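Local atomic coordinates of soluble inorganic pyrophosphatase (Toxoplasma gondii, PDB entry 5WRT), a protein that probably hydrolyses inorganic pyrophosphate to phosphate with the help of magnesium ions. Residues R181-V184 with P185-E189; D164-F167 with S168-S172. All coordinates share one frame; numbering follows the deposited sequence.

Overall arrangement
Both contacts are local, and they follow one another along the chain within the pyrophosphatase domain. Contact 2 (164-172) is the loop that leaves strand 152-161 and leads into helix 173-179; contact 1 (181-189) comes just after that helix and forms the first turns of helix 183-193. Their centres lie about 17 Å apart and their nearest atoms about 7 Å apart, without touching. Helix 173-179 meets both, through Leu179 and Asp175 on one hand and Val176 and Glu177 on the other. Contact 1 is the nearer to the metal site: the Ile187 side chain is about 12 Å from a bound magnesium ion. It also meets the second subunit; no other chain touches contact 2, which lies away from the annotated metal sites.

Contact 1: residues R181-V184 with P185-E189; sequences RGVV and PGIRE
Val183 and Ile187, one helical turn apart, lie side by side and point the same way, with Val183 CG1 3.9 Å from Ile187 CD1. The valine presents CG1 because that branch stands opposite its own backbone N (chi1 167°), while Ile187 CG1 comes 3.3 Å from Val183 O. Val184 and the next residue, Pro185, cross at about a right angle across their shared peptide bond. Proline suits this first turn, where its missing N-H costs no helical bond, and its CG packs 3.6 Å from Gly182 CA. At the N-cap, phi 85° suits Gly182, since a CB would press against Arg181 O. Gly182 O receives Gly186 N at 2.8 Å and also Trp193 NE1 of the second subunit; a CB on Gly186 would run into this oxygen. Straighter bonds follow from Ile187 N to Val183 O and from Arg188 N to Val184 O. The Arg188 chain starts with CG anti to N (chi1 178°) and bends at chi3, bringing NH2 4.2 Å from Val184 CG1, which meets the guanidinium obliquely. Around this helix start, Val183 and Val184 rest on Val176 of helix 173-179, Ile187 on Leu145 of strand 136-149, and Val184 on Ala211 of strand 204-212.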
loop_
_atom_site.group_PDB
_atom_site.type_symbol
_atom_site.label_atom_id
_atom_site.label_comp_id
_atom_site.label_asym_id
_atom_site.label_seq_id
_atom_site.Cartn_x
_atom_site.Cartn_y
_atom_site.Cartn_z
ATOM N N ARG A 181 -0.621 -16.071 0.500
ATOM C CA ARG A 181 -1.389 -15.275 1.449
ATOM C C ARG A 181 -1.015 -13.802 1.345
ATOM O O ARG A 181 0.160 -13.448 1.213
ATOM C CB ARG A 181 -1.161 -15.776 2.876
ATOM C CG ARG A 181 -1.834 -14.916 3.933
ATOM C CD ARG A 181 -2.917 -15.680 4.677
ATOM N NE ARG A 181 -2.393 -16.895 5.292
ATOM C CZ ARG A 181 -1.591 -16.913 6.353
ATOM N NH1 ARG A 181 -1.219 -15.777 6.931
ATOM N NH2 ARG A 181 -1.162 -18.068 6.841
ATOM N N GLY A 182 -2.031 -12.942 1.404
ATOM C CA GLY A 182 -1.838 -11.512 1.344
ATOM C C GLY A 182 -1.737 -10.920 -0.043
ATOM O O GLY A 182 -1.697 -9.690 -0.168
ATOM N N VAL A 183 -1.702 -11.742 -1.093
ATOM C CA VAL A 183 -1.561 -11.203 -2.442
ATOM C C VAL A 183 -2.850 -10.521 -2.885
ATOM O O VAL A 183 -2.839 -9.362 -3.317
ATOM C CB VAL A 183 -1.135 -12.307 -3.425
ATOM C CG1 VAL A 183 -1.297 -11.826 -4.858
ATOM C CG2 VAL A 183 0.308 -12.704 -3.160
ATOM N N VAL A 184 -3.979 -11.227 -2.789
ATOM C CA VAL A 184 -5.258 -10.628 -3.177
ATOM C C VAL A 184 -5.609 -9.423 -2.311
ATOM O O VAL A 184 -5.908 -8.356 -2.873
ATOM C CB VAL A 184 -6.365 -11.699 -3.189
ATOM C CG1 VAL A 184 -7.717 -11.051 -3.445
ATOM C CG2 VAL A 184 -6.072 -12.752 -4.243
ATOM N N PRO A 185 -5.597 -9.503 -0.973
ATOM C CA PRO A 185 -5.883 -8.290 -0.189
ATOM C C PRO A 185 -4.813 -7.225 -0.331
ATOM O O PRO A 185 -5.134 -6.031 -0.269
ATOM C CB PRO A 185 -5.978 -8.811 1.251
ATOM C CG PRO A 185 -5.169 -10.048 1.257
ATOM C CD PRO A 185 -5.350 -10.665 -0.097
ATOM N N GLY A 186 -3.551 -7.612 -0.526
ATOM C CA GLY A 186 -2.515 -6.618 -0.745
ATOM C C GLY A 186 -2.757 -5.794 -1.996
ATOM O O GLY A 186 -2.549 -4.579 -2.000
ATOM N N ILE A 187 -3.214 -6.442 -3.070
ATOM C CA ILE A 187 -3.516 -5.718 -4.302
ATOM C C ILE A 187 -4.753 -4.845 -4.126
ATOM O O ILE A 187 -4.780 -3.690 -4.566
ATOM C CB ILE A 187 -3.677 -6.703 -5.474
ATOM C CG1 ILE A 187 -2.326 -7.319 -5.842
ATOM C CG2 ILE A 187 -4.299 -6.010 -6.679
ATOM C CD1 ILE A 187 -2.438 -8.565 -6.691
ATOM N N ARG A 188 -5.792 -5.377 -3.474
ATOM C CA ARG A 188 -7.004 -4.592 -3.251
ATOM C C ARG A 188 -6.715 -3.359 -2.404
ATOM O O ARG A 188 -7.154 -2.251 -2.729
ATOM C CB ARG A 188 -8.084 -5.448 -2.587
ATOM C CG ARG A 188 -9.363 -4.666 -2.286
ATOM C CD ARG A 188 -10.483 -5.559 -1.769
ATOM N NE ARG A 188 -9.960 -6.684 -1.004
ATOM C CZ ARG A 188 -10.283 -7.955 -1.221
ATOM N NH1 ARG A 188 -11.147 -8.272 -2.175
ATOM N NH2 ARG A 188 -9.744 -8.907 -0.473
ATOM N N GLU A 189 -5.976 -3.535 -1.307
ATOM C CA GLU A 189 -5.700 -2.405 -0.427
ATOM C C GLU A 189 -4.745 -1.413 -1.075
ATOM O O GLU A 189 -4.825 -0.210 -0.799
ATOM C CB GLU A 189 -5.135 -2.898 0.905
ATOM C CG GLU A 189 -6.112 -3.738 1.722
ATOM C CD GLU A 189 -7.495 -3.118 1.830
ATOM O OE1 GLU A 189 -7.596 -1.883 1.997
ATOM O OE2 GLU A 189 -8.488 -3.872 1.740
#

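Contact 2: residues D164-F167 with S168-S172; sequences DPLF and SQLNS
Leu166 and Leu170 meet through unlike parts of their side chains: CB of Leu166 faces the CD1 methyl of Leu170 at 3.8 Å. Leu170 has CG beside its own backbone N (chi1 -59°), which turns the branch back over the Leu166 carbonyl and brings CG to 3.2 Å from Leu166 O. The other end of Leu166, methyl CD2, meets Gln169 OE1 at 3.7 Å, the two chains running at a slant to one another. In Phe167, CG lies opposite the backbone N and beside the carbonyl carbon (chi1 177°), and this brings ring atom CD2 to 3.4 Å from Ser168 N, which approaches the ring obliquely.

The polypeptide is drawn into two successive bends. Asp164 starts a type I beta turn, closed by Phe167 N bonding to Asp164 O. Its OD2 accepts from Leu166 N at 3.0 Å, making an Asx turn, while Ser128 N holds OD1; proline fits the second position, where its fixed phi matches the turn. In the next bend Leu170 N bonds to Phe167 O at 3.2 Å, coming from well above the carbonyl plane, while Leu166 O receives weak bonds from Gln169 N and Leu170 N.

Two carbonyl oxygens, Phe167 O and Leu170 O, lie only 3.1 Å apart, a proximity that would be unfavourable by itself. Lys140 NZ hydrogen-bonds to both and to Asn171 OD1, and the lysine also makes a cation-pi contact with Phe167, so one ammonium group probably offsets the repulsion and holds the bend and the aromatic ring to the same point of strand 136-149.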
loop_
_atom_site.group_PDB
_atom_site.type_symbol
_atom_site.label_atom_id
_atom_site.label_comp_id
_atom_site.label_asym_id
_atom_site.label_seq_id
_atom_site.Cartn_x
_atom_site.Cartn_y
_atom_site.Cartn_z
ATOM N N ASP A 164 6.353 -19.022 -14.335
ATOM C CA ASP A 164 6.460 -18.906 -12.889
ATOM C C ASP A 164 6.227 -20.275 -12.257
ATOM O O ASP A 164 5.397 -21.049 -12.746
ATOM C CB ASP A 164 5.451 -17.893 -12.350
ATOM C CG ASP A 164 5.577 -17.684 -10.851
ATOM O OD1 ASP A 164 6.252 -16.717 -10.435
ATOM O OD2 ASP A 164 5.007 -18.491 -10.088
ATOM N N PRO A 165 6.954 -20.614 -11.189
ATOM C CA PRO A 165 6.832 -21.971 -10.626
ATOM C C PRO A 165 5.414 -22.370 -10.237
ATOM O O PRO A 165 5.078 -23.558 -10.326
ATOM C CB PRO A 165 7.759 -21.920 -9.405
ATOM C CG PRO A 165 8.774 -20.888 -9.753
ATOM C CD PRO A 165 8.037 -19.846 -10.548
ATOM N N LEU A 166 4.568 -21.434 -9.822
ATOM C CA LEU A 166 3.220 -21.773 -9.385
ATOM C C LEU A 166 2.182 -21.693 -10.502
ATOM O O LEU A 166 0.983 -21.751 -10.213
ATOM C CB LEU A 166 2.792 -20.854 -8.241
ATOM C CG LEU A 166 3.678 -20.774 -6.999
ATOM C CD1 LEU A 166 3.227 -19.632 -6.098
ATOM C CD2 LEU A 166 3.639 -22.090 -6.243
ATOM N N PHE A 167 2.612 -21.557 -11.758
ATOM C CA PHE A 167 1.673 -21.372 -12.860
ATOM C C PHE A 167 0.636 -22.488 -12.916
ATOM O O PHE A 167 -0.574 -22.233 -12.877
ATOM C CB PHE A 167 2.437 -21.283 -14.181
ATOM C CG PHE A 167 1.550 -21.165 -15.384
ATOM C CD1 PHE A 167 1.073 -19.931 -15.783
ATOM C CD2 PHE A 167 1.196 -22.286 -16.120
ATOM C CE1 PHE A 167 0.262 -19.811 -16.889
ATOM C CE2 PHE A 167 0.381 -22.174 -17.228
ATOM C CZ PHE A 167 -0.087 -20.933 -17.612
ATOM N N SER A 168 1.094 -23.738 -13.005
ATOM C CA SER A 168 0.168 -24.860 -13.131
ATOM C C SER A 168 -0.670 -25.071 -11.877
ATOM O O SER A 168 -1.695 -25.758 -11.940
ATOM C CB SER A 168 0.929 -26.142 -13.467
ATOM O OG SER A 168 1.823 -26.487 -12.426
ATOM N N GLN A 169 -0.253 -24.509 -10.744
ATOM C CA GLN A 169 -0.969 -24.677 -9.487
ATOM C C GLN A 169 -1.990 -23.579 -9.221
ATOM O O GLN A 169 -2.838 -23.743 -8.337
ATOM C CB GLN A 169 0.026 -24.720 -8.326
ATOM C CG GLN A 169 0.776 -26.028 -8.187
ATOM C CD GLN A 169 1.647 -26.053 -6.951
ATOM O OE1 GLN A 169 2.808 -25.646 -6.988
ATOM N NE2 GLN A 169 1.086 -26.519 -5.840
ATOM N N LEU A 170 -1.924 -22.468 -9.947
ATOM C CA LEU A 170 -2.832 -21.344 -9.763
ATOM C C LEU A 170 -3.808 -21.287 -10.931
ATOM O O LEU A 170 -3.393 -21.110 -12.079
ATOM C CB LEU A 170 -2.062 -20.028 -9.644
ATOM C CG LEU A 170 -1.047 -19.926 -8.505
ATOM C CD1 LEU A 170 -0.272 -18.620 -8.595
ATOM C CD2 LEU A 170 -1.737 -20.055 -7.155
ATOM N N ASN A 171 -5.100 -21.435 -10.637
ATOM C CA ASN A 171 -6.131 -21.312 -11.659
ATOM C C ASN A 171 -7.290 -20.402 -11.276
ATOM O O ASN A 171 -8.080 -20.051 -12.159
ATOM C CB ASN A 171 -6.693 -22.694 -12.035
ATOM C CG ASN A 171 -5.610 -23.676 -12.440
ATOM O OD1 ASN A 171 -4.951 -23.498 -13.465
ATOM N ND2 ASN A 171 -5.414 -24.714 -11.636
ATOM N N SER A 172 -7.419 -20.005 -10.012
ATOM C CA SER A 172 -8.461 -19.070 -9.611
ATOM C C SER A 172 -8.023 -18.339 -8.345
ATOM O O SER A 172 -6.956 -18.605 -7.785
ATOM C CB SER A 172 -9.807 -19.771 -9.410
ATOM O OG SER A 172 -10.875 -18.851 -9.589
#